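Side-chain contact in nucleoporin NUP170 (PDB 5HAX), which is a scaffold nucleoporin of the nuclear pore complex, joining a beta-propeller to an alpha-helical domain, and probably forms part of the inner ring of the pore: residues L591-Y594 with L595-V599. Sequence-based numbering, arbitrary orientation.
Sequences LALY and LTRLV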
ATOM      1  N   LEU A 591      10.160  -2.030  24.502  1.00 49.60           N
ATOM      2  CA  LEU A 591      11.432  -2.473  23.941  1.00 45.29           C
ATOM      3  C   LEU A 591      11.262  -3.771  23.165  1.00 42.11           C
ATOM      4  O   LEU A 591      11.832  -3.935  22.080  1.00 42.74           O
ATOM      5  CB  LEU A 591      12.464  -2.646  25.054  1.00 46.13           C
ATOM      6  CG  LEU A 591      13.834  -3.182  24.627  1.00 53.30           C
ATOM      7  CD1 LEU A 591      14.503  -2.226  23.651  1.00 52.39           C
ATOM      8  CD2 LEU A 591      14.712  -3.421  25.846  1.00 55.76           C
ATOM      9  N   ALA A 592      10.479  -4.705  23.708  1.00 41.76           N
ATOM     10  CA  ALA A 592      10.210  -5.954  23.005  1.00 44.83           C
ATOM     11  C   ALA A 592       9.418  -5.708  21.727  1.00 49.13           C
ATOM     12  O   ALA A 592       9.675  -6.343  20.698  1.00 41.59           O
ATOM     13  CB  ALA A 592       9.456  -6.914  23.923  1.00 44.65           C
ATOM     14  N   LEU A 593       8.449  -4.792  21.775  1.00 45.37           N
ATOM     15  CA  LEU A 593       7.642  -4.503  20.594  1.00 45.18           C
ATOM     16  C   LEU A 593       8.495  -3.891  19.491  1.00 44.50           C
ATOM     17  O   LEU A 593       8.449  -4.333  18.337  1.00 42.23           O
ATOM     18  CB  LEU A 593       6.489  -3.571  20.970  1.00 45.65           C
ATOM     19  CG  LEU A 593       5.439  -3.287  19.893  1.00 47.95           C
ATOM     20  CD1 LEU A 593       4.775  -4.572  19.419  1.00 38.98           C
ATOM     21  CD2 LEU A 593       4.400  -2.309  20.427  1.00 46.99           C
ATOM     22  N   TYR A 594       9.294  -2.878  19.835  1.00 43.25           N
ATOM     23  CA  TYR A 594      10.166  -2.245  18.853  1.00 40.25           C
ATOM     24  C   TYR A 594      11.140  -3.252  18.251  1.00 45.55           C
ATOM     25  O   TYR A 594      11.272  -3.348  17.026  1.00 44.35           O
ATOM     26  CB  TYR A 594      10.921  -1.085  19.504  1.00 39.61           C
ATOM     27  CG  TYR A 594      11.814  -0.323  18.555  1.00 46.31           C
ATOM     28  CD1 TYR A 594      11.338   0.117  17.329  1.00 46.98           C
ATOM     29  CD2 TYR A 594      13.130  -0.033  18.889  1.00 50.09           C
ATOM     30  CE1 TYR A 594      12.148   0.817  16.456  1.00 48.26           C
ATOM     31  CE2 TYR A 594      13.950   0.668  18.022  1.00 46.40           C
ATOM     32  CZ  TYR A 594      13.454   1.092  16.808  1.00 48.03           C
ATOM     33  OH  TYR A 594      14.261   1.790  15.939  1.00 42.77           O
ATOM     34  N   LEU A 595      11.831  -4.017  19.103  1.00 47.57           N
ATOM     35  CA  LEU A 595      12.811  -4.981  18.611  1.00 44.63           C
ATOM     36  C   LEU A 595      12.166  -6.010  17.690  1.00 43.55           C
ATOM     37  O   LEU A 595      12.721  -6.344  16.636  1.00 44.15           O
ATOM     38  CB  LEU A 595      13.498  -5.680  19.784  1.00 50.86           C
ATOM     39  CG  LEU A 595      14.458  -6.815  19.411  1.00 48.77           C
ATOM     40  CD1 LEU A 595      15.572  -6.301  18.513  1.00 48.99           C
ATOM     41  CD2 LEU A 595      15.023  -7.469  20.662  1.00 46.00           C
ATOM     42  N   THR A 596      11.002  -6.534  18.082  1.00 39.12           N
ATOM     43  CA  THR A 596      10.313  -7.518  17.253  1.00 50.05           C
ATOM     44  C   THR A 596      10.036  -6.963  15.865  1.00 42.33           C
ATOM     45  O   THR A 596      10.299  -7.622  14.853  1.00 43.91           O
ATOM     46  CB  THR A 596       9.008  -7.946  17.925  1.00 49.62           C
ATOM     47  OG1 THR A 596       9.298  -8.565  19.185  1.00 46.74           O
ATOM     48  CG2 THR A 596       8.236  -8.928  17.041  1.00 51.10           C
ATOM     49  N   ARG A 597       9.510  -5.739  15.800  1.00 39.53           N
ATOM     50  CA  ARG A 597       9.139  -5.155  14.517  1.00 42.47           C
ATOM     51  C   ARG A 597      10.362  -4.880  13.651  1.00 46.16           C
ATOM     52  O   ARG A 597      10.254  -4.845  12.421  1.00 51.30           O
ATOM     53  CB  ARG A 597       8.327  -3.879  14.751  1.00 36.71           C
ATOM     54  CG  ARG A 597       6.939  -4.156  15.318  1.00 38.10           C
ATOM     55  CD  ARG A 597       6.234  -2.893  15.796  1.00 41.15           C
ATOM     56  NE  ARG A 597       4.838  -3.158  16.149  1.00 38.14           N
ATOM     57  CZ  ARG A 597       4.014  -2.264  16.689  1.00 37.70           C
ATOM     58  NH1 ARG A 597       4.437  -1.034  16.951  1.00 40.33           N
ATOM     59  NH2 ARG A 597       2.762  -2.602  16.972  1.00 42.76           N
ATOM     60  N   LEU A 598      11.533  -4.698  14.265  1.00 45.14           N
ATOM     61  CA  LEU A 598      12.751  -4.505  13.485  1.00 45.51           C
ATOM     62  C   LEU A 598      13.183  -5.784  12.770  1.00 41.83           C
ATOM     63  O   LEU A 598      13.860  -5.711  11.737  1.00 44.59           O
ATOM     64  CB  LEU A 598      13.886  -4.002  14.378  1.00 44.43           C
ATOM     65  CG  LEU A 598      13.786  -2.582  14.938  1.00 52.21           C
ATOM     66  CD1 LEU A 598      14.998  -2.301  15.814  1.00 57.73           C
ATOM     67  CD2 LEU A 598      13.669  -1.536  13.836  1.00 46.67           C
ATOM     68  N   VAL A 599      12.808  -6.957  13.291  1.00 42.86           N
ATOM     69  CA  VAL A 599      13.261  -8.232  12.749  1.00 44.49           C
ATOM     70  C   VAL A 599      12.107  -9.104  12.261  1.00 47.84           C
ATOM     71  O   VAL A 599      12.308 -10.289  11.984  1.00 43.41           O
ATOM     72  CB  VAL A 599      14.114  -9.003  13.778  1.00 45.29           C
ATOM     73  CG1 VAL A 599      15.314  -8.174  14.207  1.00 44.50           C
ATOM     74  CG2 VAL A 599      13.276  -9.419  14.982  1.00 39.11           C
TER
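Three i to i+4 pairs stand side by side on helix 586-599, all in a buried part of the alpha-helical region: A592 with T596, L593 with R597, and Y594 with L598. The carbonyl oxygen of A592 accepts twice from T596, whose N lies 2.9 Å and whose OG1 2.7 Å from A592 O, the two donors reaching it from opposite faces of the carbonyl plane. With OG1 set beside its own backbone N (chi1 -62°), the hydroxyl turns back along the helix. R597 runs extended from CG to NE, and its guanidinium lies with one face over the branch of L593: L593 CG sits 3.6 Å above the guanidinium plane, over its centre, and L593 CD1 is 3.6 Å from R597 NE. R597 NH2 forms a salt bridge with E524 of helix 522-533 and R597 NE one with D20 of helix 5-20. On a neighbouring side of the helix, L598 lays CD1 over one face of the Y594 ring, 4.0 Å from its centroid, a CH-pi contact, while L598 CD2 meets Y594 CE1 at 3.8 Å. Y594 OH is hydrogen-bonded to Q536 NE2, and F467 meets the ring edge-to-face. The buried threonine hydroxyl thus spends its proton inside its own helix, while the carboxylates of E524 and D20 would balance the buried arginine charge and L593 takes one guanidinium face.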